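Local structure of peptide ABC transporter permease (Staphylococcus hominis, 6EXS) at residues Q1-K9 against R201-M209; L97-L105 against S116-G124. The protein belongs to the POT family of the major facilitator superfamily and probably carries peptides, including thioalcohol-conjugated malodour precursors, across the bacterial membrane. One frame throughout, in Å; residues are numbered along the deposited sequence.

Contact 1: residues Q1-K9 against R201-M209; sequences QTIQSIPQK and RKNLGSVGM. With OLC ((2R)-2,3-dihydroxypropyl (9Z)-octadec-9-enoate), chain J.
Ser5 and Ser206 meet where the N-terminal tail folds over the end of helix 178-204, one of the membrane-spanning helices of the major facilitator fold. Two turns shape this end. The first is a type II' turn from Leu204 to Val207 with Gly205 at its second position, where the positive phi suits glycine. The second is a type II turn from Ser206 to Met209 with Gly208 at its third. On the tail, a type I turn runs from Ile3 to Ile6.

The polar contacts are few. Ser5 OG and Ser206 OG share a hydrogen bond of 3.1 Å that either could donate. Ser5 OG can come in over Gly205, 3.9 Å from its CA, because glycine has no side chain in the way. A water donates to Pro7 O at 2.9 Å and to Asn203 O at 2.7 Å, joining a carbonyl of the tail to one in the last turn of the helix. Beyond the segments, Arg88 NH1 binds Gly205 O and Val207 O and so holds the turns from helix 74-106.

The rest is van der Waals contact. Pro7 CD and Ile6 CG2 lie against helix-end carbonyl oxygens, the former 3.7 Å from Lys202 O. Thr2 CB rests 3.7 Å from Val207 CG2. Ile6 CD1 makes apolar contact with Val207 CG2 at 4.1 Å, the two side chains crossing at about a right angle. Ile6 CG1 lies between the backbone N and carbonyl carbon (chi1 62°), which puts CG2 beside N and within 3.1 Å of Leu204 O, a tight approach.

Contact 2: residues L97-L105 against S116-G124; sequences LIIIGHICL and SSMFFIIIG. With OLC ((2R)-2,3-dihydroxypropyl (9Z)-octadec-9-enoate), chain E.
An antiparallel helical hairpin of the major facilitator fold is formed here: helices 74-106 and 110-137, joined by a short turn, pack with local axes 7.3 Å apart and directions 163° from each other. Glycines allow such closeness. At Gly101 the other helix comes directly against the backbone, and at Gly124 Ile98 does the same, its CD1 lying 3.6 Å from Gly124 C.

Phe120 is a knob in the hole formed by Leu97, Ile100, Gly101 and Cys104. Ile100 CG2 sits over one ring face in a CH-pi contact, 3.7 Å from the centroid, while Phe119 CD2 covers the opposite face. Leu97 CD2 touches the ring at its edge, 3.8 Å from Phe120 CD1; Cys104 SG approaches obliquely, 3.9 Å from Phe120 CD2. The acyl chain of a bound monoolein also reaches the edge. Further along, Ile121 CD1 stands over the His102 ring, 4.1 Å from its centroid, in a second CH-pi contact.

Small Ser117 supplies the polar link. Its OG is anti to its backbone N (chi1 170°), and this rotation carries Ser117 OG to Gly101 O, to which it donates at 2.7 Å from above the carbonyl plane, 45° out of it. Buried within a largely apolar interface, this bond satisfies the hydroxyl proton without needing water, so a polar side chain can be accommodated between closely packed helices.

How the contacts relate
The centres of the two contacts lie about 30 Å apart and their nearest atoms about 14 Å, so they do not touch; they are joined through shared helices. Helix 74-106 serves both, with Arg88 at contact 1 and residues 97-105 at contact 2. Helix 178-204, whose end makes contact 1, also packs by Met189 on Ile98 and Ile99. Contact 1 sits at the periphery, about 29 Å from the chain centre, against about 16 Å for contact 2. The thioalcohol peptide is about 13 Å from the side chain of Ile121. Helix 16-44 is also common to both: Arg16 touches Pro7 and Asn203, Leu21 touches Leu204, Ser31 and Met35 touch His102, while its Tyr33 lines the ligand site.

Contact 1: residues Q1-K9 against R201-M209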
ATOM      1  N   GLN A   1     -25.696  18.891  13.343  1.00 87.11           N
ATOM      2  CA  GLN A   1     -24.241  18.891  13.192  1.00 85.51           C
ATOM      3  C   GLN A   1     -23.639  17.595  13.732  1.00 88.75           C
ATOM      4  O   GLN A   1     -23.961  17.187  14.853  1.00 88.97           O
ATOM      5  CB  GLN A   1     -23.622  20.109  13.901  1.00 87.34           C
ATOM      6  CG  GLN A   1     -22.270  20.555  13.351  1.00 98.19           C
ATOM      7  CD  GLN A   1     -21.837  21.879  13.945  1.00117.89           C
ATOM      8  OE1 GLN A   1     -20.935  21.949  14.791  1.00113.86           O
ATOM      9  NE2 GLN A   1     -22.469  22.965  13.514  1.00108.58           N
ATOM     10  N   THR A   2     -22.748  16.964  12.932  1.00 83.82           N
ATOM     11  CA  THR A   2     -22.039  15.717  13.264  1.00 82.31           C
ATOM     12  C   THR A   2     -21.017  15.904  14.401  1.00 85.01           C
ATOM     13  O   THR A   2     -20.574  14.915  14.996  1.00 83.86           O
ATOM     14  CB  THR A   2     -21.382  15.103  12.009  1.00 91.40           C
ATOM     15  OG1 THR A   2     -20.613  16.098  11.330  1.00 93.64           O
ATOM     16  CG2 THR A   2     -22.387  14.462  11.055  1.00 90.02           C
ATOM     17  N   ILE A   3     -20.644  17.171  14.691  1.00 81.27           N
ATOM     18  CA  ILE A   3     -19.690  17.562  15.739  1.00 80.29           C
ATOM     19  C   ILE A   3     -20.394  17.650  17.116  1.00 82.29           C
ATOM     20  O   ILE A   3     -19.744  17.472  18.152  1.00 81.30           O
ATOM     21  CB  ILE A   3     -18.913  18.861  15.326  1.00 83.60           C
ATOM     22  CG1 ILE A   3     -18.161  18.692  13.962  1.00 82.54           C
ATOM     23  CG2 ILE A   3     -17.971  19.391  16.429  1.00 84.50           C
ATOM     24  CD1 ILE A   3     -17.111  17.518  13.839  1.00 84.24           C
ATOM     25  N   GLN A   4     -21.724  17.875  17.114  1.00 78.35           N
ATOM     26  CA  GLN A   4     -22.546  17.959  18.330  1.00 78.79           C
ATOM     27  C   GLN A   4     -22.646  16.603  19.042  1.00 79.54           C
ATOM     28  O   GLN A   4     -22.703  16.555  20.275  1.00 80.27           O
ATOM     29  CB  GLN A   4     -23.956  18.484  18.003  1.00 81.52           C
ATOM     30  CG  GLN A   4     -24.019  19.979  17.709  1.00 99.20           C
ATOM     31  CD  GLN A   4     -25.445  20.454  17.561  1.00123.55           C
ATOM     32  OE1 GLN A   4     -26.102  20.835  18.534  1.00122.44           O
ATOM     33  NE2 GLN A   4     -25.963  20.438  16.342  1.00114.24           N
ATOM     34  N   SER A   5     -22.662  15.511  18.262  1.00 72.20           N
ATOM     35  CA  SER A   5     -22.787  14.136  18.746  1.00 70.54           C
ATOM     36  C   SER A   5     -21.454  13.461  19.147  1.00 71.12           C
ATOM     37  O   SER A   5     -21.470  12.298  19.562  1.00 71.05           O
ATOM     38  CB  SER A   5     -23.502  13.293  17.692  1.00 72.95           C
ATOM     39  OG  SER A   5     -22.757  13.221  16.487  1.00 77.20           O
ATOM     40  N   ILE A   6     -20.304  14.163  19.009  1.00 64.59           N
ATOM     41  CA  ILE A   6     -18.994  13.548  19.276  1.00 61.99           C
ATOM     42  C   ILE A   6     -18.088  14.329  20.245  1.00 61.75           C
ATOM     43  O   ILE A   6     -17.976  15.555  20.122  1.00 60.74           O
ATOM     44  CB  ILE A   6     -18.227  13.229  17.950  1.00 63.75           C
ATOM     45  CG1 ILE A   6     -17.909  14.495  17.111  1.00 64.45           C
ATOM     46  CG2 ILE A   6     -18.987  12.211  17.131  1.00 63.94           C
ATOM     47  CD1 ILE A   6     -17.003  14.281  15.928  1.00 70.32           C
ATOM     48  N   PRO A   7     -17.370  13.609  21.157  1.00 55.28           N
ATOM     49  CA  PRO A   7     -16.419  14.294  22.051  1.00 54.51           C
ATOM     50  C   PRO A   7     -15.269  14.906  21.244  1.00 53.40           C
ATOM     51  O   PRO A   7     -14.792  14.286  20.297  1.00 48.62           O
ATOM     52  CB  PRO A   7     -15.949  13.188  23.006  1.00 56.15           C
ATOM     53  CG  PRO A   7     -16.216  11.930  22.303  1.00 59.66           C
ATOM     54  CD  PRO A   7     -17.396  12.154  21.415  1.00 55.75           C
ATOM     55  N   GLN A   8     -14.896  16.159  21.569  1.00 51.03           N
ATOM     56  CA  GLN A   8     -13.871  16.908  20.835  1.00 49.63           C
ATOM     57  C   GLN A   8     -12.462  16.779  21.417  1.00 51.92           C
ATOM     58  O   GLN A   8     -11.508  17.278  20.818  1.00 50.82           O
ATOM     59  CB  GLN A   8     -14.286  18.380  20.666  1.00 51.69           C
ATOM     60  CG  GLN A   8     -15.237  18.604  19.475  1.00 61.42           C
ATOM     61  CD  GLN A   8     -14.669  18.143  18.143  1.00 71.13           C
ATOM     62  OE1 GLN A   8     -13.594  18.578  17.702  1.00 61.68           O
ATOM     63  NE2 GLN A   8     -15.368  17.218  17.494  1.00 59.10           N
ATOM     64  N   LYS A   9     -12.331  16.088  22.559  1.00 47.90           N
ATOM     65  CA  LYS A   9     -11.058  15.786  23.212  1.00 47.21           C
ATOM     66  C   LYS A   9     -11.109  14.305  23.677  1.00 51.32           C
ATOM     67  O   LYS A   9     -12.066  13.595  23.343  1.00 51.59           O
ATOM     68  CB  LYS A   9     -10.800  16.763  24.385  1.00 50.37           C
ATOM     69  CG  LYS A   9     -10.524  18.217  23.974  1.00 58.27           C
ATOM     70  CD  LYS A   9      -9.089  18.472  23.493  1.00 65.05           C
ATOM     71  CE  LYS A   9      -8.808  19.942  23.289  1.00 67.86           C
ATOM     72  NZ  LYS A   9      -7.351  20.219  23.171  1.00 74.31           N
ATOM     73  N   ARG A 201     -20.136   3.707  18.751  1.00 52.44           N
ATOM     74  CA  ARG A 201     -21.406   4.428  18.920  1.00 54.82           C
ATOM     75  C   ARG A 201     -21.306   5.789  19.650  1.00 60.47           C
ATOM     76  O   ARG A 201     -21.732   6.789  19.077  1.00 61.01           O
ATOM     77  CB  ARG A 201     -22.478   3.539  19.582  1.00 57.92           C
ATOM     78  CG  ARG A 201     -22.949   2.371  18.698  1.00 72.81           C
ATOM     79  CD  ARG A 201     -23.779   1.328  19.447  1.00 90.20           C
ATOM     80  NE  ARG A 201     -23.000   0.606  20.459  1.00100.02           N
ATOM     81  CZ  ARG A 201     -23.505   0.081  21.573  1.00115.55           C
ATOM     82  NH1 ARG A 201     -24.805   0.177  21.831  1.00103.78           N
ATOM     83  NH2 ARG A 201     -22.714  -0.538  22.440  1.00101.82           N
ATOM     84  N   LYS A 202     -20.749   5.841  20.871  1.00 57.33           N
ATOM     85  CA  LYS A 202     -20.678   7.111  21.605  1.00 58.11           C
ATOM     86  C   LYS A 202     -19.525   8.040  21.156  1.00 60.21           C
ATOM     87  O   LYS A 202     -19.673   9.269  21.225  1.00 60.75           O
ATOM     88  CB  LYS A 202     -20.662   6.898  23.137  1.00 62.21           C
ATOM     89  CG  LYS A 202     -19.491   6.102  23.700  1.00 82.40           C
ATOM     90  CD  LYS A 202     -19.114   6.582  25.101  1.00 96.84           C
ATOM     91  CE  LYS A 202     -17.932   5.826  25.656  1.00109.12           C
ATOM     92  NZ  LYS A 202     -17.562   6.307  27.015  1.00119.22           N
ATOM     93  N   ASN A 203     -18.405   7.465  20.684  1.00 53.94           N
ATOM     94  CA  ASN A 203     -17.214   8.214  20.266  1.00 52.34           C
ATOM     95  C   ASN A 203     -17.277   8.817  18.849  1.00 53.93           C
ATOM     96  O   ASN A 203     -16.626   9.831  18.600  1.00 53.16           O
ATOM     97  CB  ASN A 203     -15.964   7.342  20.412  1.00 51.81           C
ATOM     98  CG  ASN A 203     -15.700   6.867  21.823  1.00 77.07           C
ATOM     99  OD1 ASN A 203     -16.508   6.175  22.443  1.00 68.16           O
ATOM    100  ND2 ASN A 203     -14.539   7.196  22.351  1.00 73.90           N
ATOM    101  N   LEU A 204     -18.024   8.192  17.926  1.00 48.99           N
ATOM    102  CA  LEU A 204     -18.099   8.624  16.520  1.00 47.42           C
ATOM    103  C   LEU A 204     -19.463   9.217  16.119  1.00 53.12           C
ATOM    104  O   LEU A 204     -19.558   9.901  15.096  1.00 51.64           O
ATOM    105  CB  LEU A 204     -17.686   7.476  15.554  1.00 45.43           C
ATOM    106  CG  LEU A 204     -16.401   6.690  15.880  1.00 47.51           C
ATOM    107  CD1 LEU A 204     -16.317   5.418  15.051  1.00 47.20           C
ATOM    108  CD2 LEU A 204     -15.157   7.536  15.684  1.00 45.77           C
ATOM    109  N   GLY A 205     -20.477   8.981  16.950  1.00 51.97           N
ATOM    110  CA  GLY A 205     -21.836   9.478  16.776  1.00 53.15           C
ATOM    111  C   GLY A 205     -22.445   9.251  15.409  1.00 57.10           C
ATOM    112  O   GLY A 205     -22.458   8.124  14.904  1.00 56.71           O
ATOM    113  N   SER A 206     -22.936  10.341  14.805  1.00 53.90           N
ATOM    114  CA  SER A 206     -23.593  10.364  13.498  1.00 53.88           C
ATOM    115  C   SER A 206     -22.641  10.383  12.296  1.00 56.00           C
ATOM    116  O   SER A 206     -23.098  10.176  11.170  1.00 55.89           O
ATOM    117  CB  SER A 206     -24.533  11.560  13.416  1.00 58.81           C
ATOM    118  OG  SER A 206     -23.805  12.766  13.577  1.00 67.43           O
ATOM    119  N   VAL A 207     -21.335  10.661  12.527  1.00 50.71           N
ATOM    120  CA  VAL A 207     -20.297  10.754  11.497  1.00 48.91           C
ATOM    121  C   VAL A 207     -20.236   9.490  10.620  1.00 54.01           C
ATOM    122  O   VAL A 207     -19.880   8.415  11.104  1.00 52.46           O
ATOM    123  CB  VAL A 207     -18.905  11.107  12.094  1.00 51.20           C
ATOM    124  CG1 VAL A 207     -17.815  11.075  11.027  1.00 49.72           C
ATOM    125  CG2 VAL A 207     -18.923  12.455  12.798  1.00 51.67           C
ATOM    126  N   GLY A 208     -20.598   9.658   9.347  1.00 51.89           N
ATOM    127  CA  GLY A 208     -20.567   8.625   8.319  1.00 51.23           C
ATOM    128  C   GLY A 208     -21.623   7.546   8.407  1.00 56.31           C
ATOM    129  O   GLY A 208     -21.418   6.453   7.871  1.00 55.84           O
ATOM    130  N   MET A 209     -22.761   7.837   9.055  1.00 54.01           N
ATOM    131  CA  MET A 209     -23.851   6.865   9.222  1.00 54.81           C
ATOM    132  C   MET A 209     -24.753   6.724   7.992  1.00 57.96           C
ATOM    133  O   MET A 209     -25.605   5.829   7.952  1.00 57.46           O
ATOM    134  CB  MET A 209     -24.686   7.197  10.473  1.00 58.68           C
ATOM    135  CG  MET A 209     -23.935   6.997  11.783  1.00 62.74           C
ATOM    136  SD  MET A 209     -23.722   5.267  12.249  1.00 67.02           S
ATOM    137  CE  MET A 209     -25.389   4.901  12.813  1.00 65.62           C
TER
HETATM  138  C24 OLC J 509     -22.565  -1.732  14.974  1.00 85.29           C
HETATM  139  C6  OLC J 509     -19.078  -7.495  20.680  1.00 83.77           C
HETATM  140  C5  OLC J 509     -20.156  -6.718  21.419  1.00 83.76           C
HETATM  141  C4  OLC J 509     -20.791  -5.605  20.603  1.00 83.14           C
HETATM  142  C3  OLC J 509     -21.837  -4.804  21.365  1.00 82.70           C
HETATM  143  C2  OLC J 509     -22.129  -3.435  20.759  1.00 82.07           C
HETATM  144  C21 OLC J 509     -23.095  -2.593  17.284  1.00 84.49           C
HETATM  145  C1  OLC J 509     -22.961  -3.454  19.508  1.00 83.03           C
HETATM  146  C22 OLC J 509     -22.192  -1.721  16.442  1.00 85.16           C
HETATM  147  O19 OLC J 509     -23.999  -4.049  19.376  1.00 84.08           O
HETATM  148  O25 OLC J 509     -23.809  -1.081  14.745  1.00 85.81           O
HETATM  149  O23 OLC J 509     -22.212  -0.383  16.941  1.00 85.49           O
HETATM  150  O20 OLC J 509     -22.411  -2.694  18.555  1.00 83.30           O
HETATM  151  O   HOH W   1     -14.628  11.587  19.177  1.00 36.23           O

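Contact 2: residues L97-L105 against S116-G124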
ATOM      1  N   LEU A  97     -15.177  -8.822   6.392  1.00 36.20           N
ATOM      2  CA  LEU A  97     -14.639  -9.455   5.194  1.00 35.25           C
ATOM      3  C   LEU A  97     -13.131  -9.743   5.319  1.00 40.39           C
ATOM      4  O   LEU A  97     -12.705 -10.845   4.969  1.00 40.80           O
ATOM      5  CB  LEU A  97     -14.968  -8.614   3.958  1.00 34.60           C
ATOM      6  CG  LEU A  97     -16.442  -8.626   3.538  1.00 39.63           C
ATOM      7  CD1 LEU A  97     -16.699  -7.618   2.455  1.00 39.61           C
ATOM      8  CD2 LEU A  97     -16.876 -10.004   3.036  1.00 43.74           C
ATOM      9  N   ILE A  98     -12.342  -8.785   5.886  1.00 35.95           N
ATOM     10  CA  ILE A  98     -10.899  -8.928   6.130  1.00 34.54           C
ATOM     11  C   ILE A  98     -10.634 -10.110   7.102  1.00 40.43           C
ATOM     12  O   ILE A  98      -9.753 -10.927   6.817  1.00 39.43           O
ATOM     13  CB  ILE A  98     -10.249  -7.582   6.578  1.00 35.89           C
ATOM     14  CG1 ILE A  98     -10.122  -6.612   5.393  1.00 34.49           C
ATOM     15  CG2 ILE A  98      -8.882  -7.794   7.269  1.00 35.42           C
ATOM     16  CD1 ILE A  98      -9.990  -5.146   5.785  1.00 40.28           C
ATOM     17  N   ILE A  99     -11.423 -10.220   8.215  1.00 38.49           N
ATOM     18  CA  ILE A  99     -11.307 -11.331   9.190  1.00 39.11           C
ATOM     19  C   ILE A  99     -11.552 -12.699   8.507  1.00 42.53           C
ATOM     20  O   ILE A  99     -10.881 -13.674   8.849  1.00 41.22           O
ATOM     21  CB  ILE A  99     -12.227 -11.139  10.425  1.00 43.47           C
ATOM     22  CG1 ILE A  99     -11.842  -9.874  11.166  1.00 44.95           C
ATOM     23  CG2 ILE A  99     -12.138 -12.331  11.391  1.00 45.77           C
ATOM     24  CD1 ILE A  99     -12.889  -9.291  12.065  1.00 58.18           C
ATOM     25  N   ILE A 100     -12.525 -12.760   7.557  1.00 38.92           N
ATOM     26  CA  ILE A 100     -12.869 -13.982   6.829  1.00 38.79           C
ATOM     27  C   ILE A 100     -11.666 -14.434   5.999  1.00 40.91           C
ATOM     28  O   ILE A 100     -11.312 -15.611   6.044  1.00 40.25           O
ATOM     29  CB  ILE A 100     -14.199 -13.848   6.028  1.00 42.49           C
ATOM     30  CG1 ILE A 100     -15.383 -13.531   6.982  1.00 43.20           C
ATOM     31  CG2 ILE A 100     -14.487 -15.112   5.185  1.00 43.63           C
ATOM     32  CD1 ILE A 100     -16.748 -13.121   6.294  1.00 48.07           C
ATOM     33  N   GLY A 101     -11.012 -13.476   5.331  1.00 36.37           N
ATOM     34  CA  GLY A 101      -9.798 -13.696   4.552  1.00 35.36           C
ATOM     35  C   GLY A 101      -8.655 -14.238   5.388  1.00 39.96           C
ATOM     36  O   GLY A 101      -7.883 -15.069   4.921  1.00 41.29           O
ATOM     37  N   HIS A 102      -8.540 -13.796   6.635  1.00 36.84           N
ATOM     38  CA  HIS A 102      -7.505 -14.286   7.535  1.00 37.04           C
ATOM     39  C   HIS A 102      -7.832 -15.710   8.007  1.00 42.17           C
ATOM     40  O   HIS A 102      -6.912 -16.518   8.165  1.00 42.02           O
ATOM     41  CB  HIS A 102      -7.284 -13.322   8.715  1.00 37.27           C
ATOM     42  CG  HIS A 102      -6.556 -12.056   8.357  1.00 39.82           C
ATOM     43  ND1 HIS A 102      -5.188 -12.041   8.149  1.00 40.89           N
ATOM     44  CD2 HIS A 102      -7.022 -10.789   8.248  1.00 41.27           C
ATOM     45  CE1 HIS A 102      -4.875 -10.781   7.890  1.00 39.64           C
ATOM     46  NE2 HIS A 102      -5.944  -9.992   7.936  1.00 40.16           N
ATOM     47  N   ILE A 103      -9.138 -16.027   8.194  1.00 38.84           N
ATOM     48  CA  ILE A 103      -9.581 -17.364   8.597  1.00 39.77           C
ATOM     49  C   ILE A 103      -9.292 -18.365   7.454  1.00 45.40           C
ATOM     50  O   ILE A 103      -8.790 -19.454   7.731  1.00 45.55           O
ATOM     51  CB  ILE A 103     -11.051 -17.384   9.133  1.00 43.58           C
ATOM     52  CG1 ILE A 103     -11.149 -16.598  10.470  1.00 44.04           C
ATOM     53  CG2 ILE A 103     -11.573 -18.817   9.334  1.00 44.83           C
ATOM     54  CD1 ILE A 103     -12.549 -16.076  10.837  1.00 49.07           C
ATOM     55  N   CYS A 104      -9.516 -17.958   6.175  1.00 42.14           N
ATOM     56  CA  CYS A 104      -9.236 -18.777   4.978  1.00 42.58           C
ATOM     57  C   CYS A 104      -7.821 -19.376   5.039  1.00 46.87           C
ATOM     58  O   CYS A 104      -7.653 -20.573   4.789  1.00 46.66           O
ATOM     59  CB  CYS A 104      -9.431 -17.971   3.693  1.00 42.31           C
ATOM     60  SG  CYS A 104     -11.150 -17.545   3.322  1.00 46.69           S
ATOM     61  N   LEU A 105      -6.812 -18.528   5.384  1.00 42.85           N
ATOM     62  CA  LEU A 105      -5.399 -18.903   5.500  1.00 42.03           C
ATOM     63  C   LEU A 105      -5.088 -19.823   6.673  1.00 47.33           C
ATOM     64  O   LEU A 105      -4.110 -20.562   6.603  1.00 46.90           O
ATOM     65  CB  LEU A 105      -4.501 -17.660   5.551  1.00 40.65           C
ATOM     66  CG  LEU A 105      -4.195 -16.980   4.225  1.00 43.84           C
ATOM     67  CD1 LEU A 105      -3.328 -15.802   4.439  1.00 41.97           C
ATOM     68  CD2 LEU A 105      -3.527 -17.937   3.220  1.00 47.76           C
ATOM     69  N   SER A 116      -8.993 -17.558  -1.979  1.00 41.04           N
ATOM     70  CA  SER A 116     -10.206 -17.094  -1.293  1.00 40.93           C
ATOM     71  C   SER A 116      -9.871 -16.025  -0.247  1.00 46.00           C
ATOM     72  O   SER A 116     -10.622 -15.058  -0.096  1.00 47.08           O
ATOM     73  CB  SER A 116     -10.961 -18.252  -0.660  1.00 44.69           C
ATOM     74  OG  SER A 116     -10.151 -18.911   0.296  1.00 53.69           O
ATOM     75  N   SER A 117      -8.718 -16.172   0.437  1.00 41.83           N
ATOM     76  CA  SER A 117      -8.189 -15.204   1.410  1.00 39.80           C
ATOM     77  C   SER A 117      -7.918 -13.869   0.703  1.00 44.42           C
ATOM     78  O   SER A 117      -8.323 -12.819   1.199  1.00 44.37           O
ATOM     79  CB  SER A 117      -6.894 -15.732   2.014  1.00 40.96           C
ATOM     80  OG  SER A 117      -6.216 -14.765   2.795  1.00 45.99           O
ATOM     81  N   MET A 118      -7.230 -13.919  -0.457  1.00 42.26           N
ATOM     82  CA  MET A 118      -6.898 -12.752  -1.273  1.00 41.96           C
ATOM     83  C   MET A 118      -8.155 -12.008  -1.682  1.00 44.53           C
ATOM     84  O   MET A 118      -8.211 -10.804  -1.500  1.00 43.27           O
ATOM     85  CB  MET A 118      -6.070 -13.160  -2.493  1.00 45.12           C
ATOM     86  CG  MET A 118      -4.582 -13.241  -2.201  1.00 49.36           C
ATOM     87  SD  MET A 118      -3.585 -14.002  -3.506  1.00 55.72           S
ATOM     88  CE  MET A 118      -4.050 -12.955  -4.984  1.00 53.10           C
ATOM     89  N   PHE A 119      -9.191 -12.746  -2.135  1.00 40.90           N
ATOM     90  CA  PHE A 119     -10.496 -12.239  -2.549  1.00 40.49           C
ATOM     91  C   PHE A 119     -11.182 -11.419  -1.430  1.00 42.93           C
ATOM     92  O   PHE A 119     -11.586 -10.281  -1.679  1.00 41.52           O
ATOM     93  CB  PHE A 119     -11.393 -13.409  -3.034  1.00 42.93           C
ATOM     94  CG  PHE A 119     -12.853 -13.084  -3.256  1.00 44.91           C
ATOM     95  CD1 PHE A 119     -13.271 -12.441  -4.414  1.00 48.59           C
ATOM     96  CD2 PHE A 119     -13.810 -13.420  -2.305  1.00 47.49           C
ATOM     97  CE1 PHE A 119     -14.623 -12.140  -4.617  1.00 50.45           C
ATOM     98  CE2 PHE A 119     -15.159 -13.111  -2.504  1.00 51.00           C
ATOM     99  CZ  PHE A 119     -15.555 -12.471  -3.656  1.00 49.70           C
ATOM    100  N   PHE A 120     -11.295 -11.994  -0.212  1.00 38.17           N
ATOM    101  CA  PHE A 120     -11.927 -11.342   0.939  1.00 36.68           C
ATOM    102  C   PHE A 120     -11.118 -10.145   1.456  1.00 38.43           C
ATOM    103  O   PHE A 120     -11.707  -9.127   1.830  1.00 36.93           O
ATOM    104  CB  PHE A 120     -12.214 -12.362   2.059  1.00 38.46           C
ATOM    105  CG  PHE A 120     -13.386 -13.285   1.804  1.00 40.25           C
ATOM    106  CD1 PHE A 120     -14.690 -12.807   1.829  1.00 43.25           C
ATOM    107  CD2 PHE A 120     -13.187 -14.640   1.586  1.00 42.60           C
ATOM    108  CE1 PHE A 120     -15.772 -13.660   1.600  1.00 45.04           C
ATOM    109  CE2 PHE A 120     -14.269 -15.494   1.349  1.00 46.44           C
ATOM    110  CZ  PHE A 120     -15.555 -14.998   1.360  1.00 45.07           C
ATOM    111  N   ILE A 121      -9.767 -10.247   1.452  1.00 34.18           N
ATOM    112  CA  ILE A 121      -8.926  -9.138   1.906  1.00 32.58           C
ATOM    113  C   ILE A 121      -8.910  -8.012   0.849  1.00 37.18           C
ATOM    114  O   ILE A 121      -9.008  -6.851   1.251  1.00 37.72           O
ATOM    115  CB  ILE A 121      -7.523  -9.575   2.409  1.00 34.57           C
ATOM    116  CG1 ILE A 121      -7.674 -10.394   3.728  1.00 34.86           C
ATOM    117  CG2 ILE A 121      -6.575  -8.360   2.618  1.00 33.16           C
ATOM    118  CD1 ILE A 121      -6.498 -11.349   4.093  1.00 39.98           C
ATOM    119  N   ILE A 122      -8.883  -8.331  -0.472  1.00 33.46           N
ATOM    120  CA  ILE A 122      -8.949  -7.301  -1.530  1.00 33.23           C
ATOM    121  C   ILE A 122     -10.248  -6.476  -1.380  1.00 38.98           C
ATOM    122  O   ILE A 122     -10.183  -5.250  -1.327  1.00 38.73           O
ATOM    123  CB  ILE A 122      -8.754  -7.854  -2.976  1.00 36.13           C
ATOM    124  CG1 ILE A 122      -7.289  -8.254  -3.221  1.00 35.36           C
ATOM    125  CG2 ILE A 122      -9.213  -6.819  -4.044  1.00 37.94           C
ATOM    126  CD1 ILE A 122      -7.106  -9.343  -4.247  1.00 39.10           C
ATOM    127  N   ILE A 123     -11.401  -7.167  -1.251  1.00 36.57           N
ATOM    128  CA  ILE A 123     -12.726  -6.566  -1.126  1.00 37.61           C
ATOM    129  C   ILE A 123     -12.889  -5.823   0.202  1.00 41.38           C
ATOM    130  O   ILE A 123     -13.362  -4.683   0.197  1.00 42.06           O
ATOM    131  CB  ILE A 123     -13.862  -7.602  -1.392  1.00 42.03           C
ATOM    132  CG1 ILE A 123     -13.789  -8.089  -2.862  1.00 42.67           C
ATOM    133  CG2 ILE A 123     -15.257  -6.984  -1.066  1.00 44.08           C
ATOM    134  CD1 ILE A 123     -14.887  -8.945  -3.308  1.00 50.94           C
ATOM    135  N   GLY A 124     -12.506  -6.470   1.303  1.00 35.97           N
ATOM    136  CA  GLY A 124     -12.566  -5.882   2.632  1.00 34.81           C
ATOM    137  C   GLY A 124     -11.752  -4.610   2.744  1.00 39.10           C
ATOM    138  O   GLY A 124     -12.270  -3.605   3.228  1.00 39.80           O
TER
HETATM  139  C10 OLC E 504     -15.409 -17.547  -1.945  1.00 74.22           C
HETATM  140  C9  OLC E 504     -14.871 -16.893  -2.964  1.00 73.26           C
HETATM  141  C11 OLC E 504     -14.691 -18.396  -0.932  1.00 75.21           C
HETATM  142  C8  OLC E 504     -13.421 -16.855  -3.346  1.00 72.82           C
HETATM  143  C24 OLC E 504      -7.109 -25.193  -7.765  1.00 89.85           C
HETATM  144  C12 OLC E 504     -15.583 -18.933   0.185  1.00 76.58           C
HETATM  145  C7  OLC E 504     -13.146 -17.309  -4.777  1.00 73.12           C
HETATM  146  C13 OLC E 504     -14.813 -19.640   1.291  1.00 76.55           C
HETATM  147  C6  OLC E 504     -11.694 -17.683  -5.043  1.00 73.54           C
HETATM  148  C5  OLC E 504     -11.325 -19.117  -4.674  1.00 74.71           C
HETATM  149  C4  OLC E 504     -11.580 -20.141  -5.774  1.00 77.25           C
HETATM  150  C3  OLC E 504     -10.432 -20.319  -6.760  1.00 79.49           C
HETATM  151  C2  OLC E 504      -9.434 -21.393  -6.335  1.00 81.60           C
HETATM  152  C21 OLC E 504      -6.226 -22.822  -7.522  1.00 86.64           C
HETATM  153  C1  OLC E 504      -8.251 -21.553  -7.247  1.00 83.61           C
HETATM  154  C22 OLC E 504      -6.294 -24.070  -8.380  1.00 88.98           C
HETATM  155  O19 OLC E 504      -7.994 -20.841  -8.185  1.00 84.00           O
HETATM  156  O25 OLC E 504      -6.435 -25.792  -6.662  1.00 89.26           O
HETATM  157  O23 OLC E 504      -6.798 -23.738  -9.677  1.00 90.03           O
HETATM  158  O20 OLC E 504      -7.505 -22.602  -6.874  1.00 85.36           O